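PDB 2B6C: hypothetical protein EF3068 from Enterococcus faecalis, which is of unknown function but is predicted to be a DNA alkylation repair enzyme of the all-helical AlkD-like family. Local coordinates for residues Val83-Tyr97 and Trp110-Glu124. Sequence-based numbering, arbitrary orientation.
With SO4 (sulfate ion), chain I.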
loop_
_atom_site.group_PDB
_atom_site.type_symbol
_atom_site.label_atom_id
_atom_site.label_comp_id
_atom_site.label_asym_id
_atom_site.label_seq_id
_atom_site.Cartn_x
_atom_site.Cartn_y
_atom_site.Cartn_z
ATOM N N VAL B 83 -7.744 3.054 0.980
ATOM C CA VAL B 83 -8.085 3.825 -0.218
ATOM C C VAL B 83 -8.215 2.943 -1.490
ATOM O O VAL B 83 -9.154 3.117 -2.270
ATOM C CB VAL B 83 -7.073 5.024 -0.410
ATOM C CG1 VAL B 83 -5.611 4.533 -0.626
ATOM C CG2 VAL B 83 -7.524 6.020 -1.473
ATOM N N GLN B 84 -7.302 1.984 -1.647
ATOM C CA GLN B 84 -7.292 1.034 -2.756
ATOM C C GLN B 84 -8.512 0.121 -2.844
ATOM O O GLN B 84 -8.829 -0.356 -3.932
ATOM C CB GLN B 84 -6.037 0.171 -2.707
ATOM C CG GLN B 84 -4.814 0.953 -2.986
ATOM C CD GLN B 84 -3.628 0.069 -3.278
ATOM O OE1 GLN B 84 -2.959 -0.429 -2.365
ATOM N NE2 GLN B 84 -3.344 -0.112 -4.562
ATOM N N ARG B 85 -9.173 -0.108 -1.710
ATOM C CA ARG B 85 -10.338 -0.983 -1.605
ATOM C C ARG B 85 -11.650 -0.383 -2.131
ATOM O O ARG B 85 -12.620 -1.118 -2.362
ATOM C CB ARG B 85 -10.537 -1.434 -0.146
ATOM C CG ARG B 85 -9.364 -2.269 0.417
ATOM C CD ARG B 85 -9.696 -2.757 1.841
ATOM N NE ARG B 85 -10.897 -3.582 1.813
ATOM C CZ ARG B 85 -11.589 -4.001 2.865
ATOM N NH1 ARG B 85 -11.217 -3.696 4.106
ATOM N NH2 ARG B 85 -12.670 -4.737 2.666
ATOM N N PHE B 86 -11.688 0.940 -2.330
ATOM C CA PHE B 86 -12.933 1.571 -2.762
ATOM C C PHE B 86 -13.088 1.677 -4.272
ATOM O O PHE B 86 -12.183 2.134 -4.964
ATOM C CB PHE B 86 -13.116 2.945 -2.116
ATOM C CG PHE B 86 -13.001 2.914 -0.641
ATOM C CD1 PHE B 86 -13.979 2.261 0.126
ATOM C CD2 PHE B 86 -11.926 3.512 -0.005
ATOM C CE1 PHE B 86 -13.870 2.196 1.495
ATOM C CE2 PHE B 86 -11.808 3.448 1.406
ATOM C CZ PHE B 86 -12.787 2.799 2.129
ATOM N N SER B 87 -14.267 1.286 -4.756
ATOM C CA SER B 87 -14.674 1.535 -6.132
ATOM C C SER B 87 -15.076 2.998 -6.296
ATOM O O SER B 87 -15.205 3.720 -5.306
ATOM C CB SER B 87 -15.872 0.664 -6.461
ATOM O OG SER B 87 -16.918 1.004 -5.577
ATOM N N LEU B 88 -15.273 3.426 -7.544
ATOM C CA LEU B 88 -15.763 4.762 -7.825
ATOM C C LEU B 88 -17.024 5.070 -7.039
ATOM O O LEU B 88 -17.135 6.132 -6.461
ATOM C CB LEU B 88 -16.029 4.965 -9.324
ATOM C CG LEU B 88 -16.674 6.304 -9.770
ATOM C CD1 LEU B 88 -15.845 7.527 -9.370
ATOM C CD2 LEU B 88 -16.877 6.266 -11.283
ATOM N N GLU B 89 -17.974 4.141 -7.040
ATOM C CA GLU B 89 -19.276 4.364 -6.402
ATOM C C GLU B 89 -19.157 4.574 -4.890
ATOM O O GLU B 89 -19.892 5.407 -4.311
ATOM C CB GLU B 89 -20.267 3.241 -6.766
ATOM C CG GLU B 89 -19.626 1.987 -7.439
ATOM C CD GLU B 89 -19.107 2.220 -8.864
ATOM O OE1 GLU B 89 -18.010 1.709 -9.193
ATOM O OE2 GLU B 89 -19.798 2.911 -9.663
ATOM N N GLU B 90 -18.243 3.836 -4.253
ATOM C CA GLU B 90 -17.957 3.992 -2.831
ATOM C C GLU B 90 -17.277 5.307 -2.539
ATOM O O GLU B 90 -17.550 5.923 -1.498
ATOM C CB GLU B 90 -17.140 2.811 -2.290
ATOM C CG GLU B 90 -17.920 1.500 -2.316
ATOM C CD GLU B 90 -17.064 0.255 -2.139
ATOM O OE1 GLU B 90 -15.869 0.246 -2.477
ATOM O OE2 GLU B 90 -17.595 -0.771 -1.684
ATOM N N VAL B 91 -16.385 5.750 -3.433
ATOM C CA VAL B 91 -15.707 7.029 -3.222
ATOM C C VAL B 91 -16.712 8.176 -3.339
ATOM O O VAL B 91 -16.677 9.118 -2.541
ATOM C CB VAL B 91 -14.463 7.240 -4.172
ATOM C CG1 VAL B 91 -13.942 8.675 -4.101
ATOM C CG2 VAL B 91 -13.348 6.323 -3.739
ATOM N N VAL B 92 -17.626 8.073 -4.311
ATOM C CA VAL B 92 -18.671 9.094 -4.473
ATOM C C VAL B 92 -19.509 9.198 -3.194
ATOM O O VAL B 92 -19.911 10.282 -2.832
ATOM C CB VAL B 92 -19.558 8.815 -5.719
ATOM C CG1 VAL B 92 -20.734 9.797 -5.830
ATOM C CG2 VAL B 92 -18.716 8.879 -6.991
ATOM N N ALA B 93 -19.747 8.076 -2.499
ATOM C CA ALA B 93 -20.596 8.077 -1.290
ATOM C C ALA B 93 -19.870 8.748 -0.123
ATOM O O ALA B 93 -20.508 9.373 0.743
ATOM C CB ALA B 93 -21.072 6.640 -0.915
ATOM N N PHE B 94 -18.538 8.689 -0.118
ATOM C CA PHE B 94 -17.781 9.411 0.927
ATOM C C PHE B 94 -17.935 10.953 0.874
ATOM O O PHE B 94 -17.663 11.624 1.857
ATOM C CB PHE B 94 -16.292 9.084 0.900
ATOM C CG PHE B 94 -15.914 7.781 1.567
ATOM C CD1 PHE B 94 -15.914 7.658 2.959
ATOM C CD2 PHE B 94 -15.495 6.688 0.797
ATOM C CE1 PHE B 94 -15.504 6.465 3.568
ATOM C CE2 PHE B 94 -15.101 5.488 1.396
ATOM C CZ PHE B 94 -15.103 5.387 2.790
ATOM N N LYS B 95 -18.356 11.504 -0.263
ATOM C CA LYS B 95 -18.549 12.954 -0.366
ATOM C C LYS B 95 -19.571 13.455 0.666
ATOM O O LYS B 95 -19.460 14.586 1.137
ATOM C CB LYS B 95 -18.912 13.404 -1.810
ATOM C CG LYS B 95 -19.526 14.834 -1.852
ATOM C CD LYS B 95 -19.535 15.501 -3.213
ATOM C CE LYS B 95 -20.248 16.870 -3.133
ATOM N NZ LYS B 95 -21.685 16.695 -2.731
ATOM N N ALA B 96 -20.532 12.600 1.044
ATOM C CA ALA B 96 -21.499 12.933 2.080
ATOM C C ALA B 96 -20.856 13.364 3.409
ATOM O O ALA B 96 -21.482 14.087 4.184
ATOM C CB ALA B 96 -22.543 11.780 2.307
ATOM N N TYR B 97 -19.632 12.922 3.681
ATOM C CA TYR B 97 -18.947 13.260 4.933
ATOM C C TYR B 97 -18.279 14.636 4.930
ATOM O O TYR B 97 -18.070 15.215 5.994
ATOM C CB TYR B 97 -17.863 12.243 5.276
ATOM C CG TYR B 97 -18.342 10.908 5.778
ATOM C CD1 TYR B 97 -18.845 10.765 7.064
ATOM C CD2 TYR B 97 -18.253 9.769 4.966
ATOM C CE1 TYR B 97 -19.275 9.512 7.538
ATOM C CE2 TYR B 97 -18.681 8.512 5.417
ATOM C CZ TYR B 97 -19.192 8.391 6.706
ATOM O OH TYR B 97 -19.610 7.139 7.169
ATOM N N TRP B 110 -10.155 14.885 4.532
ATOM C CA TRP B 110 -10.960 14.300 3.430
ATOM C C TRP B 110 -10.366 14.586 2.041
ATOM O O TRP B 110 -10.374 13.711 1.173
ATOM C CB TRP B 110 -12.427 14.773 3.422
ATOM C CG TRP B 110 -13.274 14.104 4.463
ATOM C CD1 TRP B 110 -13.960 14.714 5.498
ATOM C CD2 TRP B 110 -13.542 12.698 4.575
ATOM N NE1 TRP B 110 -14.626 13.766 6.242
ATOM C CE2 TRP B 110 -14.399 12.527 5.696
ATOM C CE3 TRP B 110 -13.157 11.565 3.820
ATOM C CZ2 TRP B 110 -14.848 11.262 6.118
ATOM C CZ3 TRP B 110 -13.628 10.299 4.224
ATOM C CH2 TRP B 110 -14.466 10.162 5.372
ATOM N N ARG B 111 -9.859 15.803 1.844
ATOM C CA ARG B 111 -9.285 16.191 0.570
ATOM C C ARG B 111 -8.108 15.267 0.213
ATOM O O ARG B 111 -7.981 14.815 -0.948
ATOM C CB ARG B 111 -8.848 17.667 0.569
ATOM C CG ARG B 111 -8.086 18.074 -0.740
ATOM C CD ARG B 111 -6.567 17.937 -0.543
ATOM N NE ARG B 111 -6.119 18.930 0.434
ATOM C CZ ARG B 111 -4.947 18.897 1.052
ATOM N NH1 ARG B 111 -4.099 17.919 0.787
ATOM N NH2 ARG B 111 -4.623 19.851 1.919
ATOM N N LYS B 112 -7.275 14.994 1.214
ATOM C CA LYS B 112 -6.184 14.022 1.098
ATOM C C LYS B 112 -6.663 12.643 0.701
ATOM O O LYS B 112 -6.045 12.023 -0.131
ATOM C CB LYS B 112 -5.349 13.940 2.380
ATOM C CG LYS B 112 -4.459 15.117 2.532
ATOM C CD LYS B 112 -3.797 15.194 3.930
ATOM C CE LYS B 112 -3.613 16.652 4.378
ATOM N NZ LYS B 112 -2.519 16.822 5.394
ATOM N N PHE B 113 -7.764 12.173 1.290
ATOM C CA PHE B 113 -8.384 10.934 0.840
ATOM C C PHE B 113 -8.787 10.957 -0.646
ATOM O O PHE B 113 -8.432 10.026 -1.399
ATOM C CB PHE B 113 -9.571 10.553 1.728
ATOM C CG PHE B 113 -10.368 9.414 1.189
ATOM C CD1 PHE B 113 -9.878 8.098 1.272
ATOM C CD2 PHE B 113 -11.599 9.645 0.585
ATOM C CE1 PHE B 113 -10.625 7.027 0.780
ATOM C CE2 PHE B 113 -12.346 8.610 0.080
ATOM C CZ PHE B 113 -11.864 7.277 0.191
ATOM N N PHE B 114 -9.525 11.990 -1.068
ATOM C CA PHE B 114 -9.944 12.106 -2.485
ATOM C C PHE B 114 -8.753 12.274 -3.433
ATOM O O PHE B 114 -8.757 11.741 -4.546
ATOM C CB PHE B 114 -11.033 13.193 -2.684
ATOM C CG PHE B 114 -12.352 12.829 -2.017
ATOM C CD1 PHE B 114 -13.222 11.908 -2.615
ATOM C CD2 PHE B 114 -12.702 13.373 -0.790
ATOM C CE1 PHE B 114 -14.426 11.540 -1.993
ATOM C CE2 PHE B 114 -13.891 13.014 -0.153
ATOM C CZ PHE B 114 -14.757 12.082 -0.757
ATOM N N GLY B 115 -7.722 12.985 -2.979
ATOM C CA GLY B 115 -6.532 13.200 -3.802
ATOM C C GLY B 115 -5.752 11.913 -3.958
ATOM O O GLY B 115 -5.210 11.644 -5.031
ATOM N N SER B 116 -5.668 11.124 -2.883
ATOM C CA SER B 116 -4.976 9.829 -2.960
ATOM C C SER B 116 -5.678 8.858 -3.889
ATOM O O SER B 116 -4.999 8.121 -4.607
ATOM C CB SER B 116 -4.820 9.146 -1.603
ATOM O OG SER B 116 -4.221 10.092 -0.764
ATOM N N TRP B 117 -7.014 8.833 -3.818
ATOM C CA TRP B 117 -7.817 7.942 -4.631
ATOM C C TRP B 117 -7.678 8.290 -6.104
ATOM O O TRP B 117 -7.505 7.408 -6.957
ATOM C CB TRP B 117 -9.281 7.942 -4.191
ATOM C CG TRP B 117 -10.040 6.795 -4.824
ATOM C CD1 TRP B 117 -10.149 5.519 -4.355
ATOM C CD2 TRP B 117 -10.750 6.827 -6.076
ATOM N NE1 TRP B 117 -10.895 4.761 -5.222
ATOM C CE2 TRP B 117 -11.279 5.540 -6.287
ATOM C CE3 TRP B 117 -10.994 7.834 -7.034
ATOM C CZ2 TRP B 117 -12.048 5.207 -7.434
ATOM C CZ3 TRP B 117 -11.757 7.506 -8.181
ATOM C CH2 TRP B 117 -12.267 6.201 -8.365
ATOM N N VAL B 118 -7.765 9.583 -6.395
ATOM C CA VAL B 118 -7.532 10.099 -7.737
ATOM C C VAL B 118 -6.074 9.822 -8.199
ATOM O O VAL B 118 -5.869 9.400 -9.312
ATOM C CB VAL B 118 -7.903 11.620 -7.795
ATOM C CG1 VAL B 118 -7.252 12.294 -8.935
ATOM C CG2 VAL B 118 -9.418 11.805 -7.856
ATOM N N ALA B 119 -5.067 10.041 -7.347
ATOM C CA ALA B 119 -3.680 9.643 -7.712
ATOM C C ALA B 119 -3.628 8.158 -8.136
ATOM O O ALA B 119 -2.914 7.787 -9.075
ATOM C CB ALA B 119 -2.724 9.903 -6.573
ATOM N N LEU B 120 -4.408 7.313 -7.453
ATOM C CA LEU B 120 -4.498 5.893 -7.824
ATOM C C LEU B 120 -5.355 5.604 -9.068
ATOM O O LEU B 120 -5.230 4.544 -9.654
ATOM C CB LEU B 120 -5.009 5.065 -6.636
ATOM C CG LEU B 120 -4.089 5.071 -5.401
ATOM C CD1 LEU B 120 -4.841 4.557 -4.165
ATOM C CD2 LEU B 120 -2.838 4.223 -5.674
ATOM N N HIS B 121 -6.239 6.525 -9.455
ATOM C CA HIS B 121 -7.235 6.290 -10.526
ATOM C C HIS B 121 -7.405 7.583 -11.334
ATOM O O HIS B 121 -8.479 8.230 -11.301
ATOM C CB HIS B 121 -8.602 5.917 -9.926
ATOM C CG HIS B 121 -8.561 4.769 -8.961
ATOM N ND1 HIS B 121 -8.707 3.452 -9.358
ATOM C CD2 HIS B 121 -8.404 4.742 -7.616
ATOM C CE1 HIS B 121 -8.636 2.663 -8.299
ATOM N NE2 HIS B 121 -8.468 3.421 -7.228
ATOM N N LEU B 122 -6.341 7.953 -12.035
ATOM C CA LEU B 122 -6.156 9.262 -12.641
ATOM C C LEU B 122 -7.144 9.568 -13.744
ATOM O O LEU B 122 -7.456 10.733 -13.985
ATOM C CB LEU B 122 -4.735 9.390 -13.201
ATOM C CG LEU B 122 -3.660 9.846 -12.210
ATOM C CD1 LEU B 122 -2.254 9.536 -12.787
ATOM C CD2 LEU B 122 -3.814 11.341 -11.882
ATOM N N THR B 123 -7.622 8.528 -14.419
ATOM C CA THR B 123 -8.689 8.681 -15.394
ATOM C C THR B 123 -10.017 9.149 -14.764
ATOM O O THR B 123 -10.860 9.714 -15.477
ATOM C CB THR B 123 -8.909 7.386 -16.240
ATOM O OG1 THR B 123 -9.319 6.301 -15.386
ATOM C CG2 THR B 123 -7.611 7.004 -16.986
ATOM N N GLU B 124 -10.192 8.927 -13.455
ATOM C CA GLU B 124 -11.389 9.408 -12.738
ATOM C C GLU B 124 -11.253 10.796 -12.122
ATOM O O GLU B 124 -12.143 11.226 -11.390
ATOM C CB GLU B 124 -11.809 8.440 -11.634
ATOM C CG GLU B 124 -12.158 7.049 -12.112
ATOM C CD GLU B 124 -13.390 6.993 -12.976
ATOM O OE1 GLU B 124 -13.619 5.912 -13.528
ATOM O OE2 GLU B 124 -14.138 7.998 -13.100
HETATM S S SO4 I . -23.349 20.482 -2.224
HETATM O O1 SO4 I . -24.343 19.774 -1.417
HETATM O O2 SO4 I . -23.991 21.208 -3.341
HETATM O O3 SO4 I . -22.467 19.480 -2.851
HETATM O O4 SO4 I . -22.593 21.408 -1.357
#
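W117 pushes its indole under the turn at F86, where helix 88-94 and the 110-120 part of helix 104-120, nearly antiparallel and with axes coming within 11.2 Å, pack in the all-helical solenoid of this AlkD-like protein. Its CB meets V83 CG2 at 3.8 Å. With CG anti to the backbone N (chi1 -167°), the ring is carried across to 83-97, and CD1 comes up edge-on to V83 O. Next along the rim, NE1 donates to F86 O at 2.9 Å with the N-H close to straight (161°); the oxygen lies near the indole plane, while the N-H comes in well above the plane of that carbonyl, not along a lone pair. That bond satisfies the buried indole N-H and fixes the ring's rotation. Farther out, CZ2 lies near L88 N and CH2 touches L88 CD1 at 3.9 Å, at the start of a helix whose capping box is S87 and E90. V91 covers one indole face with CG2, while its CG1 lies against F114 CE1, 3.6 Å away.

Beyond V91, F113 points its edge at the face of F94 (centroids 5.0 Å apart), and A79 of helix 69-81 touches both side chains. At the far end, the rings of Y97 and W110 lie nearly parallel but slid apart, barely overlapping; outside the pair Y97 OH hydrogen-bonds E61 and W110 NE1 hydrogen-bonds Y64, and Y97 CB rests 3.3 Å from W110 CZ2.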